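Local atomic coordinates of anopheles gambiae adenosine kinase (Anopheles gambiae, PDB entry 3LOO), a protein that catalyses the phosphorylation of adenosine to AMP with ATP as phosphate donor, and is held here with a dinucleotide that joins two adenosines through four phosphates. Residues A[21-33]-A[94-106]. Sequence-based numbering, arbitrary orientation.
Sequences LRDGMLVGLGNPL and LQRPRTAIFFGCV. With B4P (bis(adenosine)-5'-tetraphosphate), chain D.
D23 is gripped by two arginines, one on each carboxylate oxygen. R96 reaches it as an extended chain, CG anti to the backbone N (chi1 178°): CB leads off toward 21-33, CD lies against L21 CB at 3.7 Å, NE passes near the L21 carbonyl, and the guanidinium slides one face beneath R22 CA. At its end NH1 bonds D23 OD1 at 2.8 Å on the anti lone pair, with NH2 adding a weaker bond to the same oxygen. NH1 also donates to T99 OG1, which in turn bonds R96 O across the type II turn 96-99; the bonds of NH1 to D23 and T99 limit rotation of the guanidinium. R98, bent at chi3, brings NE to D23 OD2 at 2.9 Å; the bond is nearly straight and OD2 lies in the guanidinium plane, yet OD2 is met from above its own carboxylate plane. G24 N donates to R98 O, tying 21-33 to the turn. Beyond it, 26-29 and 100-106 run parallel as adjacent strands, 100-106 next to edge strand 125-131, in the mixed nine-stranded sheet of this pfkB-family (ribokinase-like) fold, joined by I101 N to L26 O, G28 N to I101 O, F103 N to G28 O and G30 N to F103 O. On one face V27 CG2 lies 3.9 Å from F103 CD2, while I101 CD1 reaches G24 CA; helix 168-176 packs over this layer. On the other, L26 CD2 touches A100 CB, and F102 bends its ring back alongside G28 and G30, CE1 at 3.7 Å from G30 N, its edge meeting P32 CG, with P32 CB near CE2. P32 CG also presses on V106 CG1 at 3.5 Å, a tight fit. Where the strands part, one water links G30 O to C105 N, a second P32 O to C105 O, and N31 ND2 donates to N1A of a ligand adenine at 3.0 Å.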
loop_
_atom_site.group_PDB
_atom_site.type_symbol
_atom_site.label_atom_id
_atom_site.label_comp_id
_atom_site.label_asym_id
_atom_site.label_seq_id
_atom_site.Cartn_x
_atom_site.Cartn_y
_atom_site.Cartn_z
ATOM N N LEU A 21 -7.126 19.800 -11.305
ATOM C CA LEU A 21 -5.890 19.108 -10.821
ATOM C C LEU A 21 -4.747 20.097 -10.681
ATOM O O LEU A 21 -4.588 20.972 -11.519
ATOM C CB LEU A 21 -5.463 17.997 -11.787
ATOM C CG LEU A 21 -6.334 16.745 -11.973
ATOM C CD1 LEU A 21 -5.605 15.704 -12.840
ATOM C CD2 LEU A 21 -6.745 16.126 -10.655
ATOM N N ARG A 22 -3.993 19.986 -9.593
ATOM C CA ARG A 22 -2.753 20.735 -9.438
ATOM C C ARG A 22 -1.730 19.873 -8.652
ATOM O O ARG A 22 -2.079 18.768 -8.201
ATOM C CB ARG A 22 -3.003 22.149 -8.864
ATOM C CG ARG A 22 -3.891 22.250 -7.618
ATOM C CD ARG A 22 -3.227 21.628 -6.429
ATOM N NE ARG A 22 -3.998 21.861 -5.205
ATOM C CZ ARG A 22 -3.666 21.411 -4.000
ATOM N NH1 ARG A 22 -2.539 20.709 -3.797
ATOM N NH2 ARG A 22 -4.458 21.694 -2.974
ATOM N N ASP A 23 -0.496 20.350 -8.515
ATOM C CA ASP A 23 0.569 19.575 -7.906
ATOM C C ASP A 23 0.249 19.287 -6.424
ATOM O O ASP A 23 -0.348 20.098 -5.712
ATOM C CB ASP A 23 1.931 20.285 -7.987
ATOM C CG ASP A 23 2.456 20.464 -9.427
ATOM O OD1 ASP A 23 1.913 19.900 -10.387
ATOM O OD2 ASP A 23 3.434 21.203 -9.563
ATOM N N GLY A 24 0.661 18.121 -5.961
ATOM C CA GLY A 24 0.605 17.834 -4.533
ATOM C C GLY A 24 -0.794 17.686 -3.945
ATOM O O GLY A 24 -0.993 17.961 -2.780
ATOM N N MET A 25 -1.760 17.206 -4.716
ATOM C CA MET A 25 -3.074 16.940 -4.118
ATOM C C MET A 25 -3.083 15.735 -3.133
ATOM O O MET A 25 -3.876 15.704 -2.174
ATOM C CB MET A 25 -4.118 16.717 -5.204
ATOM C CG MET A 25 -4.184 17.892 -6.206
ATOM S SD MET A 25 -5.449 17.630 -7.407
ATOM C CE MET A 25 -4.871 16.355 -8.446
ATOM N N LEU A 26 -2.216 14.747 -3.403
ATOM C CA LEU A 26 -2.209 13.481 -2.670
ATOM C C LEU A 26 -0.837 13.335 -2.024
ATOM O O LEU A 26 0.171 13.502 -2.700
ATOM C CB LEU A 26 -2.446 12.340 -3.659
ATOM C CG LEU A 26 -2.180 10.910 -3.166
ATOM C CD1 LEU A 26 -3.081 10.555 -1.960
ATOM C CD2 LEU A 26 -2.415 9.925 -4.311
ATOM N N VAL A 27 -0.784 13.104 -0.713
ATOM C CA VAL A 27 0.466 12.652 -0.118
ATOM C C VAL A 27 0.344 11.232 0.417
ATOM O O VAL A 27 -0.658 10.887 1.030
ATOM C CB VAL A 27 1.202 13.628 0.858
ATOM C CG1 VAL A 27 0.645 15.004 0.900
ATOM C CG2 VAL A 27 1.511 13.002 2.257
ATOM N N GLY A 28 1.363 10.428 0.104
ATOM C CA GLY A 28 1.481 9.054 0.551
ATOM C C GLY A 28 2.698 8.910 1.432
ATOM O O GLY A 28 3.736 9.471 1.146
ATOM N N LEU A 29 2.576 8.156 2.521
ATOM C CA LEU A 29 3.701 7.853 3.386
ATOM C C LEU A 29 3.840 6.331 3.396
ATOM O O LEU A 29 2.868 5.640 3.605
ATOM C CB LEU A 29 3.419 8.298 4.821
ATOM C CG LEU A 29 3.423 9.772 5.235
ATOM C CD1 LEU A 29 2.356 10.506 4.541
ATOM C CD2 LEU A 29 3.121 9.797 6.766
ATOM N N GLY A 30 5.050 5.829 3.169
ATOM C CA GLY A 30 5.261 4.394 3.175
ATOM C C GLY A 30 6.734 4.016 3.164
ATOM O O GLY A 30 7.618 4.851 3.444
ATOM N N ASN A 31 6.982 2.765 2.778
ATOM C CA ASN A 31 8.300 2.207 2.783
ATOM C C ASN A 31 8.724 1.977 1.355
ATOM O O ASN A 31 8.171 1.099 0.693
ATOM C CB ASN A 31 8.335 0.824 3.488
ATOM C CG ASN A 31 7.707 0.839 4.866
ATOM O OD1 ASN A 31 7.804 1.848 5.595
ATOM N ND2 ASN A 31 7.096 -0.306 5.259
ATOM N N PRO A 32 9.710 2.756 0.875
ATOM C CA PRO A 32 10.123 2.492 -0.505
ATOM C C PRO A 32 11.126 1.344 -0.513
ATOM O O PRO A 32 12.176 1.433 0.112
ATOM C CB PRO A 32 10.777 3.816 -0.948
ATOM C CG PRO A 32 11.190 4.492 0.338
ATOM C CD PRO A 32 10.477 3.836 1.514
ATOM N N LEU A 33 10.809 0.303 -1.283
ATOM C CA LEU A 33 11.542 -0.920 -1.256
ATOM C C LEU A 33 11.776 -1.362 -2.698
ATOM O O LEU A 33 10.904 -1.161 -3.557
ATOM C CB LEU A 33 10.680 -1.988 -0.556
ATOM C CG LEU A 33 10.711 -2.395 0.925
ATOM C CD1 LEU A 33 11.207 -1.380 1.900
ATOM C CD2 LEU A 33 9.413 -3.112 1.364
ATOM N N LEU A 94 -3.174 9.323 -14.172
ATOM C CA LEU A 94 -3.389 10.758 -14.232
ATOM C C LEU A 94 -2.705 11.422 -15.433
ATOM O O LEU A 94 -3.261 12.360 -16.019
ATOM C CB LEU A 94 -2.872 11.403 -12.953
ATOM C CG LEU A 94 -3.786 11.901 -11.817
ATOM C CD1 LEU A 94 -5.281 11.539 -11.881
ATOM C CD2 LEU A 94 -3.132 11.650 -10.431
ATOM N N GLN A 95 -1.500 10.970 -15.793
ATOM C CA GLN A 95 -0.717 11.654 -16.838
ATOM C C GLN A 95 -0.527 13.144 -16.514
ATOM O O GLN A 95 -0.655 14.025 -17.363
ATOM C CB GLN A 95 -1.379 11.466 -18.211
ATOM C CG GLN A 95 -1.378 9.982 -18.694
ATOM C CD GLN A 95 0.024 9.469 -19.042
ATOM O OE1 GLN A 95 0.484 8.433 -18.523
ATOM N NE2 GLN A 95 0.715 10.187 -19.928
ATOM N N ARG A 96 -0.268 13.437 -15.255
ATOM C CA ARG A 96 0.009 14.806 -14.866
ATOM C C ARG A 96 0.982 14.687 -13.719
ATOM O O ARG A 96 0.553 14.420 -12.581
ATOM C CB ARG A 96 -1.265 15.558 -14.472
ATOM C CG ARG A 96 -0.961 16.954 -14.037
ATOM C CD ARG A 96 -2.145 17.592 -13.303
ATOM N NE ARG A 96 -1.768 18.968 -13.013
ATOM C CZ ARG A 96 -0.845 19.338 -12.138
ATOM N NH1 ARG A 96 -0.187 18.431 -11.408
ATOM N NH2 ARG A 96 -0.582 20.628 -11.976
ATOM N N PRO A 97 2.284 14.871 -14.015
ATOM C CA PRO A 97 3.335 14.716 -13.035
ATOM C C PRO A 97 3.150 15.621 -11.818
ATOM O O PRO A 97 2.578 16.732 -11.924
ATOM C CB PRO A 97 4.619 15.082 -13.823
ATOM C CG PRO A 97 4.305 14.710 -15.262
ATOM C CD PRO A 97 2.829 15.118 -15.375
ATOM N N ARG A 98 3.617 15.125 -10.675
ATOM C CA ARG A 98 3.663 15.890 -9.405
ATOM C C ARG A 98 2.335 16.017 -8.707
ATOM O O ARG A 98 2.250 16.677 -7.667
ATOM C CB ARG A 98 4.314 17.285 -9.598
ATOM C CG ARG A 98 5.802 17.261 -9.965
ATOM C CD ARG A 98 6.296 18.707 -10.279
ATOM N NE ARG A 98 5.865 19.660 -9.241
ATOM C CZ ARG A 98 6.574 20.009 -8.173
ATOM N NH1 ARG A 98 7.762 19.480 -7.968
ATOM N NH2 ARG A 98 6.089 20.910 -7.309
ATOM N N THR A 99 1.301 15.385 -9.256
ATOM C CA THR A 99 -0.016 15.371 -8.634
ATOM C C THR A 99 0.051 14.600 -7.277
ATOM O O THR A 99 -0.652 14.958 -6.330
ATOM C CB THR A 99 -1.119 14.813 -9.567
ATOM O OG1 THR A 99 -1.105 15.532 -10.808
ATOM C CG2 THR A 99 -2.499 15.006 -8.965
ATOM N N ALA A 100 0.905 13.566 -7.208
ATOM C CA ALA A 100 1.128 12.818 -5.952
ATOM C C ALA A 100 2.547 12.999 -5.423
ATOM O O ALA A 100 3.525 13.031 -6.203
ATOM C CB ALA A 100 0.788 11.325 -6.125
ATOM N N ILE A 101 2.647 13.164 -4.104
ATOM C CA ILE A 101 3.911 13.279 -3.403
ATOM C C ILE A 101 4.141 12.010 -2.528
ATOM O O ILE A 101 3.220 11.583 -1.833
ATOM C CB ILE A 101 3.902 14.502 -2.471
ATOM C CG1 ILE A 101 3.783 15.810 -3.303
ATOM C CG2 ILE A 101 5.184 14.547 -1.650
ATOM C CD1 ILE A 101 3.390 16.981 -2.428
ATOM N N PHE A 102 5.336 11.419 -2.603
ATOM C CA PHE A 102 5.677 10.253 -1.776
ATOM C C PHE A 102 6.719 10.601 -0.699
ATOM O O PHE A 102 7.776 11.152 -1.014
ATOM C CB PHE A 102 6.149 9.049 -2.643
ATOM C CG PHE A 102 6.548 7.812 -1.801
ATOM C CD1 PHE A 102 5.579 6.991 -1.255
ATOM C CD2 PHE A 102 7.856 7.529 -1.549
ATOM C CE1 PHE A 102 5.909 5.885 -0.448
ATOM C CE2 PHE A 102 8.216 6.403 -0.727
ATOM C CZ PHE A 102 7.224 5.589 -0.185
ATOM N N PHE A 103 6.425 10.258 0.561
ATOM C CA PHE A 103 7.402 10.358 1.651
ATOM C C PHE A 103 7.767 8.958 2.161
ATOM O O PHE A 103 6.873 8.151 2.472
ATOM C CB PHE A 103 6.880 11.144 2.859
ATOM C CG PHE A 103 6.623 12.611 2.610
ATOM C CD1 PHE A 103 7.666 13.476 2.252
ATOM C CD2 PHE A 103 5.355 13.138 2.828
ATOM C CE1 PHE A 103 7.444 14.837 2.062
ATOM C CE2 PHE A 103 5.110 14.518 2.649
ATOM C CZ PHE A 103 6.178 15.361 2.265
ATOM N N GLY A 104 9.064 8.703 2.268
ATOM C CA GLY A 104 9.592 7.498 2.919
ATOM C C GLY A 104 11.106 7.629 2.907
ATOM O O GLY A 104 11.638 8.608 2.352
ATOM N N CYS A 105 11.792 6.665 3.522
ATOM C CA CYS A 105 13.255 6.718 3.672
ATOM C C CYS A 105 14.010 5.635 2.905
ATOM O O CYS A 105 13.668 4.427 2.965
ATOM C CB CYS A 105 13.637 6.689 5.163
ATOM S SG CYS A 105 15.412 7.099 5.499
ATOM N N VAL A 106 15.053 6.075 2.193
ATOM C CA VAL A 106 15.876 5.199 1.360
ATOM C C VAL A 106 17.321 5.363 1.819
ATOM O O VAL A 106 17.624 6.251 2.637
ATOM C CB VAL A 106 15.797 5.517 -0.169
ATOM C CG1 VAL A 106 14.386 5.234 -0.765
ATOM C CG2 VAL A 106 16.264 6.958 -0.475
HETATM P PA B4P D . 1.342 -8.410 -3.389
HETATM O O1A B4P D . 1.787 -8.790 -4.793
HETATM O O2A B4P D . 1.550 -9.440 -2.281
HETATM O O3A B4P D . -0.253 -8.248 -3.473
HETATM P PB B4P D . -0.973 -6.882 -3.075
HETATM O O1B B4P D . -0.665 -5.773 -4.084
HETATM O O2B B4P D . -0.892 -6.589 -1.586
HETATM O O3B B4P D . -2.371 -7.658 -3.533
HETATM P PG B4P D . -3.667 -7.974 -2.631
HETATM O O1G B4P D . -3.623 -9.338 -2.034
HETATM O O2G B4P D . -3.787 -6.838 -1.634
HETATM O O3G B4P D . -4.893 -7.867 -3.656
HETATM P PD B4P D . -5.864 -9.000 -4.267
HETATM O O1D B4P D . -5.048 -10.210 -4.537
HETATM O O2D B4P D . -7.155 -9.109 -3.505
HETATM O O5E B4P D . 1.959 -6.967 -2.969
HETATM C C5E B4P D . 3.312 -6.854 -3.353
HETATM C C4E B4P D . 4.005 -5.626 -2.836
HETATM O O4E B4P D . 3.997 -5.537 -1.411
HETATM C C3E B4P D . 5.461 -5.734 -3.198
HETATM O O3E B4P D . 5.637 -4.823 -4.300
HETATM C C2E B4P D . 6.213 -5.241 -1.967
HETATM O O2E B4P D . 7.190 -4.224 -2.219
HETATM C C1E B4P D . 5.095 -4.754 -1.025
HETATM N N9A B4P D . 5.461 -5.040 0.374
HETATM C C8A B4P D . 5.615 -6.254 0.979
HETATM N N7A B4P D . 5.970 -6.035 2.279
HETATM C C5A B4P D . 6.076 -4.690 2.491
HETATM C C6A B4P D . 6.388 -3.875 3.592
HETATM N N6A B4P D . 6.738 -4.377 4.817
HETATM N N1A B4P D . 6.399 -2.528 3.429
HETATM C C2A B4P D . 6.063 -1.960 2.243
HETATM N N3A B4P D . 5.748 -2.718 1.180
HETATM C C4A B4P D . 5.738 -4.073 1.283
HETATM O O5F B4P D . -6.145 -8.315 -5.688
HETATM C C5F B4P D . -6.488 -6.939 -5.808
HETATM C C4F B4P D . -7.144 -6.775 -7.178
HETATM O O4F B4P D . -6.368 -7.388 -8.223
HETATM C C3F B4P D . -8.461 -7.528 -7.245
HETATM O O3F B4P D . -9.482 -6.761 -6.621
HETATM C C2F B4P D . -8.653 -7.706 -8.739
HETATM O O2F B4P D . -9.218 -6.514 -9.321
HETATM C C1F B4P D . -7.215 -7.945 -9.237
HETATM N N9B B4P D . -6.997 -9.426 -9.276
HETATM C C8B B4P D . -6.329 -10.154 -8.359
HETATM N N7B B4P D . -6.329 -11.468 -8.687
HETATM C C5B B4P D . -7.010 -11.617 -9.842
HETATM C C6B B4P D . -7.362 -12.689 -10.658
HETATM N N6B B4P D . -6.964 -13.940 -10.312
HETATM N N1B B4P D . -8.081 -12.466 -11.802
HETATM C C2B B4P D . -8.477 -11.217 -12.152
HETATM N N3B B4P D . -8.174 -10.131 -11.386
HETATM C C4B B4P D . -7.456 -10.269 -10.228
HETATM O O HOH W 1 10.148 4.747 4.997
HETATM O O HOH W 2 14.283 1.966 1.764
#